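Aromatic amino acid exporter YddG (Starkeya novella, PDB 5I20) exports a broad range of amino acids, among them threonine, methionine, lysine and glutamate, across the bacterial inner membrane. Local coordinates at residues S18-A23 and I218-I223; S84-K87 and E93-L96; V133-A138 and A247-T252. One frame throughout, in Å; residues are numbered along the deposited sequence.

Interaction 1 of 3, residues S18-A23 and I218-I223; sequences STLALA and IGPVGI
Pro220 meets Thr19 and Leu20 through CB and CG, and the two side chains approach it in different ways. Leu20 and the proline pass alongside one another in opposite directions, with Leu20 CD2 3.7 Å from Pro220 CB and 4.1 Å from Pro220 CG. The Thr19 and Pro220 side chains instead cross at about a right angle, with Thr19 OG1 3.7 Å from Pro220 CG. The rotation of Leu20 explains its reach: its CB does not aim at 218-223, but CG stands anti to the carbonyl carbon (chi1 -77°) and carries CD2 across. In Thr19, chi1 of 71° places OG1 between the backbone N and the carbonyl carbon, where it hydrogen-bonds to Leu16 O and still touches Pro220 CG. The closest CA pair, Leu20 and Pro220, is 7.2 Å apart. Pro220 also marks a kink in helix 209-221, since its N makes no bond to the preceding turn, while its O accepts a hydrogen bond from Trp17 NE1. A bound monoolein lipid touches Leu20. The contact thus joins the N-terminal and C-terminal EamA family regions by van der Waals packing only, mostly apolar and burying 97 Å², with a hydroxyl already bonded to Leu16 O, one turn earlier.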
ATOM      1  N   SER A  18      -7.623  -2.403  -0.574  1.00 43.83           N
ATOM      2  CA  SER A  18      -8.588  -2.381  -1.669  1.00 45.03           C
ATOM      3  C   SER A  18      -9.824  -1.547  -1.322  1.00 46.96           C
ATOM      4  O   SER A  18     -10.545  -1.103  -2.217  1.00 46.22           O
ATOM      5  CB  SER A  18      -9.014  -3.806  -2.040  1.00 49.23           C
ATOM      6  OG  SER A  18      -7.899  -4.603  -2.404  1.00 54.14           O
ATOM      7  N   THR A  19     -10.068  -1.339  -0.028  1.00 43.26           N
ATOM      8  CA  THR A  19     -11.261  -0.612   0.416  1.00 45.15           C
ATOM      9  C   THR A  19     -11.050   0.903   0.499  1.00 44.50           C
ATOM     10  O   THR A  19     -11.973   1.639   0.844  1.00 49.02           O
ATOM     11  CB  THR A  19     -11.749  -1.103   1.803  1.00 46.95           C
ATOM     12  OG1 THR A  19     -10.833  -0.675   2.822  1.00 45.32           O
ATOM     13  CG2 THR A  19     -11.876  -2.620   1.834  1.00 44.41           C
ATOM     14  N   LEU A  20      -9.841   1.361   0.182  1.00 43.19           N
ATOM     15  CA  LEU A  20      -9.485   2.776   0.304  1.00 45.70           C
ATOM     16  C   LEU A  20     -10.376   3.711  -0.506  1.00 52.20           C
ATOM     17  O   LEU A  20     -10.843   4.732   0.005  1.00 55.27           O
ATOM     18  CB  LEU A  20      -8.028   2.990  -0.111  1.00 49.88           C
ATOM     19  CG  LEU A  20      -6.976   2.577   0.916  1.00 56.90           C
ATOM     20  CD1 LEU A  20      -5.574   2.801   0.373  1.00 56.05           C
ATOM     21  CD2 LEU A  20      -7.185   3.342   2.210  1.00 61.03           C
ATOM     22  N   ALA A  21     -10.604   3.364  -1.771  1.00 52.36           N
ATOM     23  CA  ALA A  21     -11.387   4.208  -2.671  1.00 53.25           C
ATOM     24  C   ALA A  21     -12.835   4.345  -2.201  1.00 56.31           C
ATOM     25  O   ALA A  21     -13.512   5.317  -2.530  1.00 63.35           O
ATOM     26  CB  ALA A  21     -11.344   3.653  -4.085  1.00 43.23           C
ATOM     27  N   LEU A  22     -13.300   3.371  -1.429  1.00 61.11           N
ATOM     28  CA  LEU A  22     -14.668   3.370  -0.929  1.00 61.98           C
ATOM     29  C   LEU A  22     -14.864   4.434   0.149  1.00 68.49           C
ATOM     30  O   LEU A  22     -15.925   5.049   0.239  1.00 71.75           O
ATOM     31  CB  LEU A  22     -15.031   1.990  -0.380  1.00 58.72           C
ATOM     32  CG  LEU A  22     -16.348   1.364  -0.844  1.00 61.57           C
ATOM     33  CD1 LEU A  22     -16.565   0.020  -0.161  1.00 63.33           C
ATOM     34  CD2 LEU A  22     -17.526   2.292  -0.588  1.00 60.51           C
ATOM     35  N   ALA A  23     -13.833   4.649   0.961  1.00 77.40           N
ATOM     36  CA  ALA A  23     -13.914   5.594   2.070  1.00 84.72           C
ATOM     37  C   ALA A  23     -13.330   6.957   1.706  1.00 90.34           C
ATOM     38  O   ALA A  23     -13.482   7.925   2.451  1.00 91.64           O
ATOM     39  CB  ALA A  23     -13.206   5.028   3.294  1.00 82.90           C
ATOM     40  N   ILE A 218      -8.618   1.885  11.670  1.00 55.61           N
ATOM     41  CA  ILE A 218      -8.629   0.525  12.200  1.00 58.73           C
ATOM     42  C   ILE A 218      -8.229  -0.505  11.140  1.00 60.29           C
ATOM     43  O   ILE A 218      -7.450  -1.416  11.415  1.00 61.92           O
ATOM     44  CB  ILE A 218     -10.014   0.155  12.764  1.00 58.42           C
ATOM     45  CG1 ILE A 218     -10.419   1.136  13.868  1.00 62.25           C
ATOM     46  CG2 ILE A 218     -10.016  -1.268  13.300  1.00 60.77           C
ATOM     47  CD1 ILE A 218     -11.751   0.814  14.509  1.00 65.76           C
ATOM     48  N   GLY A 219      -8.757  -0.351   9.931  1.00 60.25           N
ATOM     49  CA  GLY A 219      -8.553  -1.328   8.876  1.00 57.64           C
ATOM     50  C   GLY A 219      -7.293  -1.142   8.051  1.00 57.75           C
ATOM     51  O   GLY A 219      -6.262  -1.750   8.342  1.00 60.05           O
ATOM     52  N   PRO A 220      -7.371  -0.303   7.006  1.00 56.82           N
ATOM     53  CA  PRO A 220      -6.267  -0.042   6.072  1.00 57.16           C
ATOM     54  C   PRO A 220      -5.004   0.516   6.734  1.00 62.26           C
ATOM     55  O   PRO A 220      -4.002   0.725   6.049  1.00 57.19           O
ATOM     56  CB  PRO A 220      -6.867   0.988   5.110  1.00 57.09           C
ATOM     57  CG  PRO A 220      -8.333   0.742   5.165  1.00 53.06           C
ATOM     58  CD  PRO A 220      -8.608   0.381   6.594  1.00 57.32           C
ATOM     59  N   VAL A 221      -5.055   0.756   8.042  1.00 67.75           N
ATOM     60  CA  VAL A 221      -3.888   1.215   8.784  1.00 69.15           C
ATOM     61  C   VAL A 221      -3.648   0.357  10.024  1.00 75.48           C
ATOM     62  O   VAL A 221      -2.588  -0.253  10.175  1.00 78.54           O
ATOM     63  CB  VAL A 221      -4.029   2.691   9.214  1.00 63.04           C
ATOM     64  CG1 VAL A 221      -2.878   3.087  10.121  1.00 61.59           C
ATOM     65  CG2 VAL A 221      -4.089   3.603   7.996  1.00 56.83           C
ATOM     66  N   GLY A 222      -4.646   0.303  10.901  1.00 84.52           N
ATOM     67  CA  GLY A 222      -4.518  -0.375  12.180  1.00 90.10           C
ATOM     68  C   GLY A 222      -4.371  -1.882  12.122  1.00 86.53           C
ATOM     69  O   GLY A 222      -4.077  -2.519  13.130  1.00 97.32           O
ATOM     70  N   ILE A 223      -4.583  -2.459  10.947  1.00 70.12           N
ATOM     71  CA  ILE A 223      -4.403  -3.893  10.776  1.00 60.38           C
ATOM     72  C   ILE A 223      -3.499  -4.175   9.581  1.00 58.83           C
ATOM     73  O   ILE A 223      -2.613  -5.027   9.648  1.00 57.69           O
ATOM     74  CB  ILE A 223      -5.751  -4.619  10.592  1.00 53.39           C
ATOM     75  CG1 ILE A 223      -6.596  -4.507  11.864  1.00 56.06           C
ATOM     76  CG2 ILE A 223      -5.530  -6.082  10.247  1.00 48.35           C
ATOM     77  CD1 ILE A 223      -7.966  -5.134  11.739  1.00 58.48           C
TER

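Interaction 2 of 3, residues S84-K87 and E93-L96; sequences SALK and EAGL
The torsions of Leu86, chi1 -93° and chi2 23°, swing its CD1 methyl across to Ala94, although the CB of the leucine does not itself aim at 93-96. CD1 ends 3.9 Å from Ala94 CB, a methyl-to-methyl contact with one branch methyl of the leucine on one side and a CB on the other. Ala85 needs no such reach: its CB points at the opposing segment and lies 4.3 Å from Ala94 CB, the same distance that separates Ala85 O from Ala94 CB. Ala94 CB is therefore the shared point of contact, set against both Ala85 and Leu86, and the small alanines let the backbones come near, with Ala85 CA and Ala94 CA 6.1 Å apart. The buried area, 85 Å² in all, is correspondingly small and wholly apolar in its side chains. Lying close to the periplasmic turn, the contact packs the end of helix 65-88 against the start of helix 91-98. Ala85 also touches Ala155 and Ala156 of helix 150-169, whereas Leu96, farther along helix 91-98, packs on Val133 and Leu136 of helix 119-136.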
ATOM      1  N   SER A  84       2.632  14.986  -2.319  1.00 51.79           N
ATOM      2  CA  SER A  84       3.276  15.953  -3.197  1.00 57.23           C
ATOM      3  C   SER A  84       2.936  15.666  -4.657  1.00 57.05           C
ATOM      4  O   SER A  84       2.752  16.583  -5.451  1.00 56.08           O
ATOM      5  CB  SER A  84       4.793  15.936  -2.995  1.00 58.52           C
ATOM      6  OG  SER A  84       5.136  16.291  -1.667  1.00 61.41           O
ATOM      7  N   ALA A  85       2.859  14.386  -5.005  1.00 58.24           N
ATOM      8  CA  ALA A  85       2.514  13.981  -6.363  1.00 54.99           C
ATOM      9  C   ALA A  85       1.094  14.419  -6.724  1.00 53.94           C
ATOM     10  O   ALA A  85       0.833  14.838  -7.852  1.00 45.29           O
ATOM     11  CB  ALA A  85       2.662  12.471  -6.519  1.00 44.36           C
ATOM     12  N   LEU A  86       0.184  14.318  -5.759  1.00 55.91           N
ATOM     13  CA  LEU A  86      -1.204  14.737  -5.944  1.00 56.64           C
ATOM     14  C   LEU A  86      -1.312  16.250  -6.112  1.00 58.81           C
ATOM     15  O   LEU A  86      -2.253  16.757  -6.723  1.00 61.33           O
ATOM     16  CB  LEU A  86      -2.061  14.277  -4.762  1.00 52.93           C
ATOM     17  CG  LEU A  86      -2.796  12.935  -4.864  1.00 50.43           C
ATOM     18  CD1 LEU A  86      -2.142  11.999  -5.864  1.00 46.82           C
ATOM     19  CD2 LEU A  86      -2.880  12.276  -3.494  1.00 53.70           C
ATOM     20  N   LYS A  87      -0.335  16.961  -5.560  1.00 59.63           N
ATOM     21  CA  LYS A  87      -0.270  18.413  -5.642  1.00 59.92           C
ATOM     22  C   LYS A  87       0.258  18.881  -6.992  1.00 63.35           C
ATOM     23  O   LYS A  87      -0.070  19.975  -7.455  1.00 65.55           O
ATOM     24  CB  LYS A  87       0.624  18.956  -4.524  1.00 64.12           C
ATOM     25  CG  LYS A  87      -0.009  20.031  -3.666  1.00 69.76           C
ATOM     26  CD  LYS A  87       0.954  20.494  -2.583  1.00 71.73           C
ATOM     27  CE  LYS A  87       0.375  21.648  -1.787  1.00 75.56           C
ATOM     28  NZ  LYS A  87       0.103  22.827  -2.653  1.00 78.06           N
ATOM     29  N   GLU A  93      -2.672   9.744 -13.321  1.00 53.58           N
ATOM     30  CA  GLU A  93      -1.296   9.474 -13.719  1.00 54.43           C
ATOM     31  C   GLU A  93      -0.386   9.309 -12.506  1.00 49.51           C
ATOM     32  O   GLU A  93       0.575   8.543 -12.547  1.00 50.57           O
ATOM     33  CB  GLU A  93      -0.773  10.587 -14.629  1.00 59.61           C
ATOM     34  CG  GLU A  93      -1.314  10.513 -16.047  1.00 65.78           C
ATOM     35  CD  GLU A  93      -2.213  11.675 -16.396  1.00 74.27           C
ATOM     36  OE1 GLU A  93      -3.400  11.436 -16.702  1.00 79.80           O
ATOM     37  OE2 GLU A  93      -1.729  12.826 -16.375  1.00 78.29           O
ATOM     38  N   ALA A  94      -0.694  10.022 -11.428  1.00 48.34           N
ATOM     39  CA  ALA A  94       0.059   9.887 -10.185  1.00 48.32           C
ATOM     40  C   ALA A  94      -0.141   8.501  -9.582  1.00 48.64           C
ATOM     41  O   ALA A  94       0.808   7.879  -9.104  1.00 45.20           O
ATOM     42  CB  ALA A  94      -0.348  10.961  -9.190  1.00 42.09           C
ATOM     43  N   GLY A  95      -1.382   8.024  -9.613  1.00 44.50           N
ATOM     44  CA  GLY A  95      -1.711   6.714  -9.083  1.00 36.68           C
ATOM     45  C   GLY A  95      -1.080   5.587  -9.878  1.00 40.68           C
ATOM     46  O   GLY A  95      -0.643   4.585  -9.307  1.00 42.11           O
ATOM     47  N   LEU A  96      -1.026   5.751 -11.197  1.00 41.12           N
ATOM     48  CA  LEU A  96      -0.420   4.748 -12.064  1.00 44.35           C
ATOM     49  C   LEU A  96       1.089   4.660 -11.844  1.00 47.53           C
ATOM     50  O   LEU A  96       1.644   3.565 -11.773  1.00 48.43           O
ATOM     51  CB  LEU A  96      -0.712   5.048 -13.538  1.00 39.65           C
ATOM     52  CG  LEU A  96      -0.070   4.056 -14.513  1.00 43.44           C
ATOM     53  CD1 LEU A  96      -0.578   2.642 -14.251  1.00 45.46           C
ATOM     54  CD2 LEU A  96      -0.298   4.447 -15.966  1.00 44.43           C
TER

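Interaction 3 of 3, residues V133-A138 and A247-T252; sequences VVLLGA and APVLST
The backbones of 133-138 and 247-252 approach no closer than 7.6 Å at their CA atoms, between Leu135 and Val249, a spacing bridged by the Leu135 side chain. This is helix-helix packing in the all-helical DMT transporter fold, between the last turn of helix 119-136 in the N-terminal EamA family region and helix 246-258 in the C-terminal one. Leu135 is the projecting residue: its CB points at the other helix, and CG, anti to the backbone N (chi1 -165°), carries both methyls into contact with it. CD2 makes most of the contacts, 4.1 Å from Pro248 CB and 3.8 Å from Val249 CA. The same methyl lies 3.3 Å from both Pro248 O and Thr252 OG1, and so packs against the pair. CD1 stays on the threonine side, 4.2 Å from Thr252 CG2, as Leu135 and Thr252 run past each other in opposite senses. The polar atoms under the leucine are satisfied within helix 246-258, where Thr252 OG1 donates to Pro248 O over 3.0 Å. With neither hydroxyl nor outer methyl, an alanine at Thr252 would probably leave Pro248 O with the backbone N alone of its two donors and a gap beside the Leu135 methyls. Beyond these segments, Thr252 also touches Leu267 and Val249 touches Cys271, so helix 265-282 abuts the same helix. At Pro248 O the hydroxyl arrives at 156° to the C=O bond, tilted 22° from the carbonyl plane, while Thr252 N reaches that oxygen from the opposite face.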
ATOM      1  N   VAL A 133      -2.868  -0.848 -15.711  1.00 43.62           N
ATOM      2  CA  VAL A 133      -2.816   0.143 -16.784  1.00 36.47           C
ATOM      3  C   VAL A 133      -4.148   0.238 -17.530  1.00 38.45           C
ATOM      4  O   VAL A 133      -4.652   1.334 -17.791  1.00 38.24           O
ATOM      5  CB  VAL A 133      -1.689  -0.177 -17.794  1.00 36.39           C
ATOM      6  CG1 VAL A 133      -1.814   0.686 -19.045  1.00 37.35           C
ATOM      7  CG2 VAL A 133      -0.326   0.011 -17.148  1.00 35.74           C
ATOM      8  N   VAL A 134      -4.711  -0.915 -17.879  1.00 37.52           N
ATOM      9  CA  VAL A 134      -6.006  -0.957 -18.557  1.00 42.96           C
ATOM     10  C   VAL A 134      -7.094  -0.347 -17.679  1.00 41.18           C
ATOM     11  O   VAL A 134      -7.939   0.408 -18.153  1.00 43.92           O
ATOM     12  CB  VAL A 134      -6.412  -2.400 -18.923  1.00 49.84           C
ATOM     13  CG1 VAL A 134      -7.828  -2.437 -19.481  1.00 54.57           C
ATOM     14  CG2 VAL A 134      -5.444  -2.980 -19.925  1.00 49.91           C
ATOM     15  N   LEU A 135      -7.052  -0.673 -16.393  1.00 42.71           N
ATOM     16  CA  LEU A 135      -8.084  -0.258 -15.458  1.00 43.12           C
ATOM     17  C   LEU A 135      -8.065   1.249 -15.218  1.00 43.03           C
ATOM     18  O   LEU A 135      -9.066   1.932 -15.434  1.00 40.31           O
ATOM     19  CB  LEU A 135      -7.923  -1.011 -14.135  1.00 43.52           C
ATOM     20  CG  LEU A 135      -9.089  -0.980 -13.149  1.00 48.62           C
ATOM     21  CD1 LEU A 135     -10.381  -1.398 -13.828  1.00 50.66           C
ATOM     22  CD2 LEU A 135      -8.783  -1.895 -11.975  1.00 51.31           C
ATOM     23  N   LEU A 136      -6.923   1.763 -14.776  1.00 47.46           N
ATOM     24  CA  LEU A 136      -6.804   3.173 -14.430  1.00 48.39           C
ATOM     25  C   LEU A 136      -6.980   4.066 -15.659  1.00 54.35           C
ATOM     26  O   LEU A 136      -7.339   5.238 -15.537  1.00 60.33           O
ATOM     27  CB  LEU A 136      -5.454   3.449 -13.755  1.00 47.73           C
ATOM     28  CG  LEU A 136      -5.154   2.686 -12.456  1.00 53.54           C
ATOM     29  CD1 LEU A 136      -3.846   3.159 -11.826  1.00 53.50           C
ATOM     30  CD2 LEU A 136      -6.301   2.798 -11.461  1.00 52.86           C
ATOM     31  N   GLY A 137      -6.742   3.501 -16.840  1.00 50.93           N
ATOM     32  CA  GLY A 137      -6.902   4.238 -18.082  1.00 54.10           C
ATOM     33  C   GLY A 137      -8.306   4.158 -18.653  1.00 54.97           C
ATOM     34  O   GLY A 137      -8.591   4.741 -19.701  1.00 59.14           O
ATOM     35  N   ALA A 138      -9.190   3.447 -17.959  1.00 57.33           N
ATOM     36  CA  ALA A 138     -10.566   3.266 -18.421  1.00 64.86           C
ATOM     37  C   ALA A 138     -11.426   4.503 -18.173  1.00 72.48           C
ATOM     38  O   ALA A 138     -12.595   4.539 -18.555  1.00 78.41           O
ATOM     39  CB  ALA A 138     -11.191   2.056 -17.753  1.00 62.58           C
ATOM     40  N   ALA A 247      -5.192  -5.309  -5.686  1.00 35.82           N
ATOM     41  CA  ALA A 247      -5.819  -4.179  -5.001  1.00 43.56           C
ATOM     42  C   ALA A 247      -6.582  -3.232  -5.940  1.00 44.69           C
ATOM     43  O   ALA A 247      -7.714  -2.867  -5.630  1.00 41.69           O
ATOM     44  CB  ALA A 247      -4.778  -3.400  -4.194  1.00 43.47           C
ATOM     45  N   PRO A 248      -5.984  -2.828  -7.083  1.00 43.21           N
ATOM     46  CA  PRO A 248      -6.777  -1.974  -7.981  1.00 36.80           C
ATOM     47  C   PRO A 248      -8.024  -2.662  -8.531  1.00 40.86           C
ATOM     48  O   PRO A 248      -9.065  -2.021  -8.666  1.00 44.81           O
ATOM     49  CB  PRO A 248      -5.800  -1.654  -9.116  1.00 35.76           C
ATOM     50  CG  PRO A 248      -4.453  -1.791  -8.495  1.00 40.35           C
ATOM     51  CD  PRO A 248      -4.587  -2.939  -7.543  1.00 41.89           C
ATOM     52  N   VAL A 249      -7.917  -3.951  -8.842  1.00 42.95           N
ATOM     53  CA  VAL A 249      -9.051  -4.704  -9.371  1.00 40.71           C
ATOM     54  C   VAL A 249     -10.134  -4.894  -8.317  1.00 39.83           C
ATOM     55  O   VAL A 249     -11.315  -4.662  -8.576  1.00 44.57           O
ATOM     56  CB  VAL A 249      -8.613  -6.087  -9.896  1.00 41.77           C
ATOM     57  CG1 VAL A 249      -9.827  -6.905 -10.308  1.00 39.88           C
ATOM     58  CG2 VAL A 249      -7.653  -5.929 -11.060  1.00 40.49           C
ATOM     59  N   LEU A 250      -9.729  -5.323  -7.127  1.00 38.30           N
ATOM     60  CA  LEU A 250     -10.669  -5.517  -6.034  1.00 41.44           C
ATOM     61  C   LEU A 250     -11.308  -4.188  -5.643  1.00 42.71           C
ATOM     62  O   LEU A 250     -12.487  -4.139  -5.294  1.00 40.71           O
ATOM     63  CB  LEU A 250      -9.971  -6.157  -4.832  1.00 46.37           C
ATOM     64  CG  LEU A 250      -9.612  -7.639  -4.987  1.00 48.15           C
ATOM     65  CD1 LEU A 250      -8.759  -8.116  -3.826  1.00 52.99           C
ATOM     66  CD2 LEU A 250     -10.871  -8.489  -5.108  1.00 42.70           C
ATOM     67  N   SER A 251     -10.527  -3.113  -5.715  1.00 38.99           N
ATOM     68  CA  SER A 251     -11.026  -1.778  -5.399  1.00 45.57           C
ATOM     69  C   SER A 251     -12.174  -1.391  -6.325  1.00 40.43           C
ATOM     70  O   SER A 251     -13.218  -0.918  -5.874  1.00 41.50           O
ATOM     71  CB  SER A 251      -9.899  -0.746  -5.497  1.00 43.12           C
ATOM     72  OG  SER A 251     -10.342   0.547  -5.126  1.00 47.47           O
ATOM     73  N   THR A 252     -11.979  -1.611  -7.621  1.00 42.92           N
ATOM     74  CA  THR A 252     -13.003  -1.307  -8.612  1.00 42.07           C
ATOM     75  C   THR A 252     -14.224  -2.209  -8.447  1.00 49.74           C
ATOM     76  O   THR A 252     -15.360  -1.755  -8.584  1.00 53.68           O
ATOM     77  CB  THR A 252     -12.455  -1.449 -10.042  1.00 43.63           C
ATOM     78  OG1 THR A 252     -11.285  -0.633 -10.187  1.00 44.51           O
ATOM     79  CG2 THR A 252     -13.498  -1.022 -11.061  1.00 41.99           C
TER

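Interactions 1 and 3 each join the N-terminal EamA family region to the C-terminal one, whereas interaction 2 stays within the first, nested in the loop closed by interaction 1. The centres of interactions 1 and 3 lie 17 Å apart, yet the two touch: Ser18 OG comes within 3.4 Å of Ala247 CA. Interactions 2 and 3, 15 Å between centres, meet where Leu96 CA lies 3.8 Å from Leu136 CD1. Interactions 1 and 2 remain about 11 Å apart at their nearest atoms. Monoolein touches Leu20, and bound lipid lies about 7 Å from the Val249 side chain and about 8 Å from that of Leu86. The three join helices of a basket-shaped transporter whose central cavity binds substrates.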